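Local atomic coordinates of glutathione S-transferase (Lodderomyces elongisporus, PDB entry 4IVF), a protein that probably conjugates glutathione to electrophilic substrates, as expected of a dimeric glutathione transferase homologue that holds two glutathione molecules per subunit. Residues G119-Q124 / T145-I150; V153-L158 / N196-L201; Y105-Y110 / R173-D178. All coordinates share one frame; numbering follows the deposited sequence.

Interaction 1: G119-Q124 / T145-I150. With GSH (glutathione), chain T.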
loop_
_atom_site.group_PDB
_atom_site.type_symbol
_atom_site.label_atom_id
_atom_site.label_comp_id
_atom_site.label_asym_id
_atom_site.label_seq_id
_atom_site.Cartn_x
_atom_site.Cartn_y
_atom_site.Cartn_z
ATOM N N GLY F 119 5.967 -4.412 4.324
ATOM C CA GLY F 119 5.053 -5.211 5.135
ATOM C C GLY F 119 4.663 -6.558 4.537
ATOM O O GLY F 119 4.885 -7.593 5.148
ATOM N N PRO F 120 4.071 -6.557 3.333
ATOM C CA PRO F 120 3.705 -7.837 2.721
ATOM C C PRO F 120 4.858 -8.830 2.606
ATOM O O PRO F 120 4.654 -10.001 2.916
ATOM C CB PRO F 120 3.197 -7.425 1.330
ATOM C CG PRO F 120 2.595 -6.061 1.568
ATOM C CD PRO F 120 3.546 -5.412 2.565
ATOM N N ILE F 121 6.037 -8.388 2.174
ATOM C CA ILE F 121 7.155 -9.309 1.983
ATOM C C ILE F 121 7.755 -9.810 3.311
ATOM O O ILE F 121 8.017 -11.001 3.471
ATOM C CB ILE F 121 8.248 -8.693 1.075
ATOM C CG1 ILE F 121 7.728 -8.565 -0.362
ATOM C CG2 ILE F 121 9.544 -9.509 1.128
ATOM C CD1 ILE F 121 7.260 -9.881 -0.979
ATOM N N GLN F 122 7.966 -8.902 4.256
ATOM C CA GLN F 122 8.522 -9.283 5.542
ATOM C C GLN F 122 7.502 -10.136 6.323
ATOM O O GLN F 122 7.868 -10.967 7.160
ATOM C CB GLN F 122 8.924 -8.046 6.346
ATOM C CG GLN F 122 9.676 -8.376 7.625
ATOM C CD GLN F 122 10.214 -7.149 8.350
ATOM O OE1 GLN F 122 10.401 -6.081 7.755
ATOM N NE2 GLN F 122 10.469 -7.297 9.642
ATOM N N GLY F 123 6.222 -9.923 6.037
ATOM C CA GLY F 123 5.168 -10.707 6.651
ATOM C C GLY F 123 5.177 -12.126 6.133
ATOM O O GLY F 123 4.880 -13.052 6.877
ATOM N N GLN F 124 5.543 -12.309 4.862
ATOM C CA GLN F 124 5.615 -13.657 4.297
ATOM C C GLN F 124 6.773 -14.412 4.907
ATOM O O GLN F 124 6.650 -15.591 5.242
ATOM C CB GLN F 124 5.762 -13.645 2.781
ATOM C CG GLN F 124 4.610 -13.010 2.048
ATOM C CD GLN F 124 3.277 -13.306 2.704
ATOM O OE1 GLN F 124 2.833 -14.458 2.749
ATOM N NE2 GLN F 124 2.632 -12.260 3.231
ATOM N N THR F 145 15.345 -13.089 1.572
ATOM C CA THR F 145 16.157 -12.432 0.549
ATOM C C THR F 145 15.488 -11.162 0.021
ATOM O O THR F 145 16.131 -10.120 -0.132
ATOM C CB THR F 145 16.457 -13.368 -0.635
ATOM O OG1 THR F 145 17.307 -14.432 -0.201
ATOM C CG2 THR F 145 17.165 -12.614 -1.732
ATOM N N ASP F 146 14.192 -11.243 -0.245
ATOM C CA ASP F 146 13.489 -10.069 -0.736
ATOM C C ASP F 146 13.316 -9.025 0.375
ATOM O O ASP F 146 13.315 -7.824 0.111
ATOM C CB ASP F 146 12.155 -10.439 -1.383
ATOM C CG ASP F 146 11.655 -9.356 -2.331
ATOM O OD1 ASP F 146 12.461 -8.858 -3.147
ATOM O OD2 ASP F 146 10.466 -8.990 -2.248
ATOM N N THR F 147 13.189 -9.470 1.619
ATOM C CA THR F 147 13.161 -8.521 2.732
ATOM C C THR F 147 14.440 -7.684 2.794
ATOM O O THR F 147 14.392 -6.464 3.011
ATOM C CB THR F 147 12.960 -9.227 4.072
ATOM O OG1 THR F 147 11.672 -9.852 4.088
ATOM C CG2 THR F 147 13.036 -8.227 5.208
ATOM N N LYS F 148 15.576 -8.344 2.583
ATOM C CA LYS F 148 16.864 -7.670 2.581
ATOM C C LYS F 148 16.972 -6.729 1.384
ATOM O O LYS F 148 17.590 -5.669 1.484
ATOM C CB LYS F 148 18.011 -8.680 2.564
ATOM C CG LYS F 148 18.259 -9.369 3.890
ATOM C CD LYS F 148 19.200 -10.552 3.679
ATOM C CE LYS F 148 19.658 -11.169 4.980
ATOM N NZ LYS F 148 20.360 -12.462 4.724
ATOM N N ARG F 149 16.374 -7.121 0.259
ATOM C CA ARG F 149 16.357 -6.262 -0.913
ATOM C C ARG F 149 15.700 -4.920 -0.567
ATOM O O ARG F 149 16.238 -3.855 -0.877
ATOM C CB ARG F 149 15.609 -6.922 -2.078
ATOM C CG ARG F 149 15.732 -6.127 -3.385
ATOM C CD ARG F 149 14.712 -6.543 -4.456
ATOM N NE ARG F 149 13.335 -6.195 -4.101
ATOM C CZ ARG F 149 12.783 -4.998 -4.303
ATOM N NH1 ARG F 149 13.485 -4.007 -4.852
ATOM N NH2 ARG F 149 11.532 -4.781 -3.934
ATOM N N ILE F 150 14.547 -4.994 0.100
ATOM C CA ILE F 150 13.723 -3.826 0.388
ATOM C C ILE F 150 14.367 -2.837 1.375
ATOM O O ILE F 150 14.242 -1.627 1.231
ATOM C CB ILE F 150 12.316 -4.258 0.865
ATOM C CG1 ILE F 150 11.522 -4.809 -0.313
ATOM C CG2 ILE F 150 11.554 -3.091 1.465
ATOM C CD1 ILE F 150 10.321 -5.598 0.102
HETATM N N1 GSH T . -3.264 -14.049 7.631
HETATM C CA1 GSH T . -1.875 -14.152 8.009
HETATM C C1 GSH T . -1.271 -15.332 7.377
HETATM O O11 GSH T . -1.932 -16.006 6.554
HETATM O O12 GSH T . -0.093 -15.660 7.638
HETATM C CB1 GSH T . -1.703 -14.150 9.532
HETATM C CG1 GSH T . -0.427 -13.494 9.916
HETATM C CD1 GSH T . -0.448 -11.980 9.706
HETATM O OE1 GSH T . -1.513 -11.343 9.673
HETATM N N2 GSH T . 0.842 -11.212 9.539
HETATM C CA2 GSH T . 0.808 -9.773 9.333
HETATM C C2 GSH T . 1.234 -9.455 7.926
HETATM O O2 GSH T . 2.041 -10.178 7.358
HETATM C CB2 GSH T . 1.744 -9.116 10.242
HETATM S SG2 GSH T . 1.416 -9.570 11.909
HETATM N N3 GSH T . 0.714 -8.289 7.234
HETATM C CA3 GSH T . 1.163 -8.024 5.883
HETATM C C3 GSH T . 1.222 -6.570 5.632
HETATM O O31 GSH T . 1.434 -5.756 6.565
HETATM O O32 GSH T . 1.042 -6.153 4.454
#
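Gln-122 and Thr-147 mark the closest backbone approach of two roughly antiparallel helical segments, 119-124 and 145-150, whose axes come within 8.8 Å at an angle of 147° between their directions. No hydrogen bond spans the gap, so the fit rests on side-chain shape. Ile-121 fills it: its CG1 lies 3.4 Å from Asp-146 OD2, and its CB meets the Ile-150 CD1 methyl at 3.9 Å. Ile-121 CG1 lies anti to the carbonyl carbon (chi1 -69°), which leaves CG2 anti to the backbone N and beside Thr-147 OG1; the two side chains slide past each other in opposite directions. A beta-branched aliphatic chain suits this place because both branches find a surface. Thr-147 packs its OG1 3.5 Å from Gln-122 CA, while the hydroxyl's polar need is met by Tyr-143 O one turn back in its own helix. Asp-146, which crosses Ile-121 at about a right angle, is held from its other oxygen: Arg-149 NE bonds OD1 at 3.0 Å on the syn side but tilted 29° from the carboxylate plane, a salt bridge that restrains the carboxylate.

The other side of 119-124 faces glutathione. Gly-119 and Gly-123 put no side chain between helix and ligand, letting Gly-123 CA come 3.2 Å from GSH O2, and the ring carbon Pro-120 CD lies 3.2 Å from GSH O32. Arg-142 of the second subunit also binds this ligand. Such antiparallel packing of the two long helices 102-131 and 137-159 is characteristic of the helical C-terminal domain of glutathione transferases, here with one helix lining the second glutathione site.

Interaction 2: V153-L158 / N196-L201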
loop_
_atom_site.group_PDB
_atom_site.type_symbol
_atom_site.label_atom_id
_atom_site.label_comp_id
_atom_site.label_asym_id
_atom_site.label_seq_id
_atom_site.Cartn_x
_atom_site.Cartn_y
_atom_site.Cartn_z
ATOM N N VAL F 153 16.865 -0.887 -0.400
ATOM C CA VAL F 153 16.270 0.214 -1.146
ATOM C C VAL F 153 16.048 1.402 -0.215
ATOM O O VAL F 153 16.411 2.537 -0.540
ATOM C CB VAL F 153 14.926 -0.191 -1.790
ATOM C CG1 VAL F 153 14.267 1.015 -2.460
ATOM C CG2 VAL F 153 15.128 -1.325 -2.781
ATOM N N PHE F 154 15.461 1.137 0.949
ATOM C CA PHE F 154 15.316 2.174 1.968
ATOM C C PHE F 154 16.665 2.795 2.389
ATOM O O PHE F 154 16.720 3.968 2.763
ATOM C CB PHE F 154 14.576 1.641 3.193
ATOM C CG PHE F 154 13.073 1.593 3.036
ATOM C CD1 PHE F 154 12.329 2.771 2.922
ATOM C CD2 PHE F 154 12.395 0.371 3.051
ATOM C CE1 PHE F 154 10.926 2.728 2.798
ATOM C CE2 PHE F 154 10.997 0.310 2.929
ATOM C CZ PHE F 154 10.258 1.486 2.803
ATOM N N GLU F 155 17.741 2.004 2.339
ATOM C CA GLU F 155 19.080 2.515 2.624
ATOM C C GLU F 155 19.505 3.470 1.513
ATOM O O GLU F 155 20.063 4.532 1.779
ATOM C CB GLU F 155 20.075 1.362 2.759
ATOM C CG GLU F 155 21.493 1.757 3.090
ATOM C CD GLU F 155 21.650 2.320 4.494
ATOM O OE1 GLU F 155 20.648 2.384 5.236
ATOM O OE2 GLU F 155 22.784 2.699 4.858
ATOM N N ASP F 156 19.239 3.083 0.266
ATOM C CA ASP F 156 19.498 3.953 -0.862
ATOM C C ASP F 156 18.696 5.264 -0.758
ATOM O O ASP F 156 19.234 6.346 -0.999
ATOM C CB ASP F 156 19.190 3.243 -2.182
ATOM C CG ASP F 156 19.667 4.036 -3.384
ATOM O OD1 ASP F 156 20.465 4.970 -3.178
ATOM O OD2 ASP F 156 19.258 3.732 -4.524
ATOM N N ILE F 157 17.420 5.157 -0.396
ATOM C CA ILE F 157 16.553 6.323 -0.240
ATOM C C ILE F 157 17.142 7.308 0.772
ATOM O O ILE F 157 17.271 8.516 0.489
ATOM C CB ILE F 157 15.107 5.902 0.149
ATOM C CG1 ILE F 157 14.461 5.163 -1.014
ATOM C CG2 ILE F 157 14.260 7.109 0.495
ATOM C CD1 ILE F 157 13.125 4.591 -0.704
ATOM N N LEU F 158 17.543 6.783 1.930
ATOM C CA LEU F 158 18.188 7.602 2.947
ATOM C C LEU F 158 19.462 8.264 2.443
ATOM O O LEU F 158 19.753 9.404 2.806
ATOM C CB LEU F 158 18.501 6.777 4.192
ATOM C CG LEU F 158 17.314 6.406 5.074
ATOM C CD1 LEU F 158 17.780 5.501 6.180
ATOM C CD2 LEU F 158 16.672 7.655 5.643
ATOM N N ASN F 196 21.695 -2.883 11.498
ATOM C CA ASN F 196 22.906 -2.070 11.491
ATOM C C ASN F 196 23.796 -2.341 10.290
ATOM O O ASN F 196 24.667 -1.536 9.967
ATOM C CB ASN F 196 23.682 -2.220 12.799
ATOM C CG ASN F 196 23.095 -1.385 13.903
ATOM O OD1 ASN F 196 22.514 -0.342 13.640
ATOM N ND2 ASN F 196 23.225 -1.840 15.145
ATOM N N GLN F 197 23.553 -3.458 9.608
ATOM C CA GLN F 197 24.272 -3.752 8.372
ATOM C C GLN F 197 23.987 -2.689 7.295
ATOM O O GLN F 197 24.770 -2.520 6.368
ATOM C CB GLN F 197 23.936 -5.156 7.867
ATOM C CG GLN F 197 22.564 -5.277 7.212
ATOM C CD GLN F 197 22.147 -6.725 7.021
ATOM O OE1 GLN F 197 22.254 -7.283 5.924
ATOM N NE2 GLN F 197 21.682 -7.348 8.097
ATOM N N TRP F 198 22.854 -1.997 7.414
ATOM C CA TRP F 198 22.574 -0.817 6.598
ATOM C C TRP F 198 22.781 0.394 7.498
ATOM O O TRP F 198 21.888 0.766 8.261
ATOM C CB TRP F 198 21.148 -0.839 6.045
ATOM C CG TRP F 198 20.797 -2.093 5.278
ATOM C CD1 TRP F 198 21.149 -2.393 3.995
ATOM C CD2 TRP F 198 20.019 -3.202 5.748
ATOM N NE1 TRP F 198 20.643 -3.622 3.638
ATOM C CE2 TRP F 198 19.945 -4.138 4.698
ATOM C CE3 TRP F 198 19.388 -3.499 6.961
ATOM C CZ2 TRP F 198 19.264 -5.347 4.824
ATOM C CZ3 TRP F 198 18.709 -4.691 7.080
ATOM C CH2 TRP F 198 18.654 -5.601 6.019
ATOM N N PRO F 199 23.975 1.013 7.420
ATOM C CA PRO F 199 24.408 1.953 8.463
ATOM C C PRO F 199 23.537 3.203 8.574
ATOM O O PRO F 199 23.309 3.676 9.683
ATOM C CB PRO F 199 25.857 2.289 8.067
ATOM C CG PRO F 199 25.948 1.956 6.614
ATOM C CD PRO F 199 25.013 0.797 6.394
ATOM N N LEU F 200 23.043 3.721 7.455
ATOM C CA LEU F 200 22.132 4.856 7.510
ATOM C C LEU F 200 20.805 4.486 8.200
ATOM O O LEU F 200 20.322 5.225 9.053
ATOM C CB LEU F 200 21.877 5.426 6.115
ATOM C CG LEU F 200 23.086 5.959 5.336
ATOM C CD1 LEU F 200 22.603 6.539 4.040
ATOM C CD2 LEU F 200 23.862 7.002 6.138
ATOM N N LEU F 201 20.226 3.348 7.836
ATOM C CA LEU F 201 19.026 2.858 8.525
ATOM C C LEU F 201 19.278 2.672 10.023
ATOM O O LEU F 201 18.444 3.048 10.852
ATOM C CB LEU F 201 18.545 1.549 7.914
ATOM C CG LEU F 201 17.690 1.607 6.652
ATOM C CD1 LEU F 201 17.450 0.199 6.138
ATOM C CD2 LEU F 201 16.357 2.298 6.930
#
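Glu-155 and Leu-201 have the nearest alpha carbons, 5.9 Å apart, where the helical segment 153-158 passes the start of helix 199-209, which follows a short 3-10 turn at 196-197. Glu-155 carries the contact. Its CG stands anti to the backbone N and the chain then bends at chi2 (69°), which swings the carboxylate across to the first turn of the neighbouring helix. There it works as a two-pronged acceptor: Leu-201 N donates to Glu-155 OE1 and Leu-200 N to Glu-155 OE2, each at 2.8 Å with an N-H...O angle of 149°. Both oxygens use their syn lone pairs, so the carboxylate is gripped at both ends and cannot easily turn. Trp-198 occupies the N-cap position, and Pro-199 follows it, a residue well suited to the first turn because it has no N-H to satisfy. The two N-H groups after it have no earlier turn of helix to bond to, and an acidic side chain is the natural partner for them; its negative charge would also be expected to suit the positive end of the helix dipole.

In the all-helical domain of this transferase fold, this pair of bonds ties the long helix 137-159 to helix 199-209. Trp-198 CB packs 3.4 Å from Glu-155 OE1, and its indole meets the ring of Tyr-151. One turn further along helix 137-159, at Leu-158, the contact turns apolar. Leu-158 crosses Leu-201 at about a right angle, its CD1 reaching 3.6 Å from Leu-201 CD2, and Leu-158 CD1 is 4.1 Å from Leu-200 CB. Leu-201 CD2 also lies 4.2 Å from Phe-154 CB, while the Phe-154 ring leads away to meet that of Phe-113 on helix 102-131.

Interaction 3: Y105-Y110 / R173-D178; sequences YKTLEY and RYTVAD
Asp-178 OD2 is gripped by two N-H donors, Trp-204 NE1 and Leu-169 N, while OD1 of the same carboxylate accepts from the backbone N of Thr-175, the residue that meets Thr-107 across the contact. The Thr-175 N to Asp-178 OD1 bond is 2.9 Å long and nearly straight (172°), reaching the oxygen on its anti side and 30° out of the carboxylate plane. Three donors on one buried carboxylate would be expected to stabilise its negative charge. Thr-175 OG1 in turn accepts a weak bond from Ala-177 N (3.4 Å). Thr-175 and Asp-178 form a capping box at the start of helix 176-185, a feature well known at this helix in the glutathione transferase family. A threonine fits the N-cap because its OG1, set between the backbone N and the carbonyl carbon (chi1 57°), turns toward the N-H of Ala-177 and leaves CG2 for packing.

That methyl, with CB and OG1 beside it, packs on Thr-107 of helix 102-131. Thr-107 and Thr-175 approach tip to tip, Thr-107 OG1 lying 3.6 Å from Thr-175 CG2; the Thr-107 hydroxyl spends its hydrogen bond on Glu-103 O in its own helix. Thr-107 CG2 meets Val-176 CG2 at 3.8 Å, and Ala-177, small enough for close approach, sets its CB 3.7 Å from Thr-107 O and 3.9 Å from Tyr-110 CB. The chemistry implies a division of labour: the hydrogen bonds shape the helix start and anchor it to Leu-169 and Trp-204, while its contact with 105-110 is van der Waals packing, mostly of methyl groups.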
loop_
_atom_site.group_PDB
_atom_site.type_symbol
_atom_site.label_atom_id
_atom_site.label_comp_id
_atom_site.label_asym_id
_atom_site.label_seq_id
_atom_site.Cartn_x
_atom_site.Cartn_y
_atom_site.Cartn_z
ATOM N N TYR F 105 4.113 14.282 -2.157
ATOM C CA TYR F 105 4.057 13.100 -3.008
ATOM C C TYR F 105 5.188 12.072 -2.812
ATOM O O TYR F 105 4.941 10.868 -2.872
ATOM C CB TYR F 105 3.861 13.505 -4.475
ATOM C CG TYR F 105 2.482 14.076 -4.675
ATOM C CD1 TYR F 105 1.353 13.255 -4.621
ATOM C CD2 TYR F 105 2.291 15.442 -4.851
ATOM C CE1 TYR F 105 0.069 13.783 -4.782
ATOM C CE2 TYR F 105 1.016 15.981 -5.011
ATOM C CZ TYR F 105 -0.088 15.148 -4.973
ATOM O OH TYR F 105 -1.342 15.693 -5.121
ATOM N N LYS F 106 6.415 12.524 -2.573
ATOM C CA LYS F 106 7.476 11.567 -2.270
ATOM C C LYS F 106 7.164 10.816 -0.962
ATOM O O LYS F 106 7.470 9.646 -0.853
ATOM C CB LYS F 106 8.864 12.223 -2.175
ATOM C CG LYS F 106 9.377 12.890 -3.464
ATOM C CD LYS F 106 9.309 11.999 -4.705
ATOM C CE LYS F 106 10.225 10.793 -4.635
ATOM N NZ LYS F 106 10.323 10.091 -5.967
ATOM N N THR F 107 6.580 11.509 0.014
ATOM C CA THR F 107 6.164 10.891 1.268
ATOM C C THR F 107 5.174 9.781 0.967
ATOM O O THR F 107 5.267 8.668 1.498
ATOM C CB THR F 107 5.492 11.916 2.214
ATOM O OG1 THR F 107 6.480 12.832 2.696
ATOM C CG2 THR F 107 4.849 11.220 3.413
ATOM N N LEU F 108 4.246 10.096 0.077
ATOM C CA LEU F 108 3.221 9.161 -0.349
ATOM C C LEU F 108 3.846 7.965 -1.078
ATOM O O LEU F 108 3.484 6.812 -0.827
ATOM C CB LEU F 108 2.200 9.873 -1.238
ATOM C CG LEU F 108 0.805 9.259 -1.281
ATOM C CD1 LEU F 108 0.186 9.278 0.113
ATOM C CD2 LEU F 108 -0.077 10.002 -2.286
ATOM N N GLU F 109 4.792 8.235 -1.973
ATOM C CA GLU F 109 5.478 7.154 -2.669
ATOM C C GLU F 109 6.193 6.186 -1.714
ATOM O O GLU F 109 6.179 4.981 -1.917
ATOM C CB GLU F 109 6.469 7.710 -3.690
ATOM C CG GLU F 109 7.423 6.660 -4.243
ATOM C CD GLU F 109 8.411 7.241 -5.234
ATOM O OE1 GLU F 109 8.149 8.351 -5.745
ATOM O OE2 GLU F 109 9.441 6.585 -5.505
ATOM N N TYR F 110 6.827 6.705 -0.672
ATOM C CA TYR F 110 7.588 5.834 0.212
ATOM C C TYR F 110 6.677 5.147 1.246
ATOM O O TYR F 110 6.913 3.997 1.637
ATOM C CB TYR F 110 8.742 6.604 0.863
ATOM C CG TYR F 110 9.756 7.124 -0.140
ATOM C CD1 TYR F 110 9.987 6.455 -1.343
ATOM C CD2 TYR F 110 10.488 8.283 0.117
ATOM C CE1 TYR F 110 10.923 6.941 -2.264
ATOM C CE2 TYR F 110 11.416 8.773 -0.789
ATOM C CZ TYR F 110 11.629 8.101 -1.973
ATOM O OH TYR F 110 12.544 8.599 -2.865
ATOM N N ARG F 173 12.129 16.273 7.899
ATOM C CA ARG F 173 11.245 15.876 8.982
ATOM C C ARG F 173 10.843 14.416 8.862
ATOM O O ARG F 173 10.834 13.855 7.769
ATOM C CB ARG F 173 10.005 16.783 9.022
ATOM C CG ARG F 173 8.985 16.510 7.919
ATOM C CD ARG F 173 8.149 17.749 7.592
ATOM N NE ARG F 173 9.010 18.825 7.112
ATOM C CZ ARG F 173 8.589 20.012 6.689
ATOM N NH1 ARG F 173 7.293 20.306 6.660
ATOM N NH2 ARG F 173 9.481 20.908 6.286
ATOM N N TYR F 174 10.531 13.796 9.994
ATOM C CA TYR F 174 9.886 12.486 9.967
ATOM C C TYR F 174 8.493 12.651 9.389
ATOM O O TYR F 174 7.803 13.627 9.671
ATOM C CB TYR F 174 9.789 11.881 11.367
ATOM C CG TYR F 174 11.119 11.494 11.967
ATOM C CD1 TYR F 174 11.921 10.531 11.362
ATOM C CD2 TYR F 174 11.569 12.077 13.152
ATOM C CE1 TYR F 174 13.140 10.164 11.913
ATOM C CE2 TYR F 174 12.790 11.720 13.707
ATOM C CZ TYR F 174 13.565 10.760 13.082
ATOM O OH TYR F 174 14.768 10.385 13.626
ATOM N N THR F 175 8.098 11.718 8.541
ATOM C CA THR F 175 6.755 11.697 8.000
ATOM C C THR F 175 6.118 10.335 8.287
ATOM O O THR F 175 6.728 9.483 8.949
ATOM C CB THR F 175 6.774 11.922 6.483
ATOM O OG1 THR F 175 7.608 10.926 5.869
ATOM C CG2 THR F 175 7.299 13.328 6.154
ATOM N N VAL F 176 4.908 10.121 7.771
ATOM C CA VAL F 176 4.224 8.847 7.975
ATOM C C VAL F 176 5.020 7.717 7.320
ATOM O O VAL F 176 4.917 6.564 7.719
ATOM C CB VAL F 176 2.762 8.856 7.428
ATOM C CG1 VAL F 176 1.859 9.741 8.279
ATOM C CG2 VAL F 176 2.724 9.305 5.975
ATOM N N ALA F 177 5.820 8.050 6.312
ATOM C CA ALA F 177 6.605 7.022 5.648
ATOM C C ALA F 177 7.629 6.428 6.617
ATOM O O ALA F 177 7.797 5.216 6.683
ATOM C CB ALA F 177 7.276 7.572 4.394
ATOM N N ASP F 178 8.293 7.279 7.391
ATOM C CA ASP F 178 9.229 6.797 8.407
ATOM C C ASP F 178 8.507 5.980 9.481
ATOM O O ASP F 178 8.969 4.919 9.893
ATOM C CB ASP F 178 9.966 7.965 9.067
ATOM C CG ASP F 178 10.683 8.846 8.066
ATOM O OD1 ASP F 178 10.045 9.760 7.505
ATOM O OD2 ASP F 178 11.885 8.622 7.835
#

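How the interactions relate
From the N terminus, helix 102-131 first offers 105-110 and then 119-124. Interaction 1 is the first to close, when 145-150 of the next helix returns antiparallel to 119-124. Helix 137-159 then opens interaction 2 at 153-158. Interaction 3 closes at 173-178, enclosing all of interaction 1 in its loop, and interaction 2 closes last at 196-201, so interactions 2 and 3 cross. They also touch, Ile-157 CG2 lying 3.5 Å from Tyr-110 CE2, as do interactions 1 and 2 through Lys-148 and Trp-198. Together the three tie helices 102-131, 137-159, 176-185 and 199-209 into one helical domain, and each also reaches the second subunit.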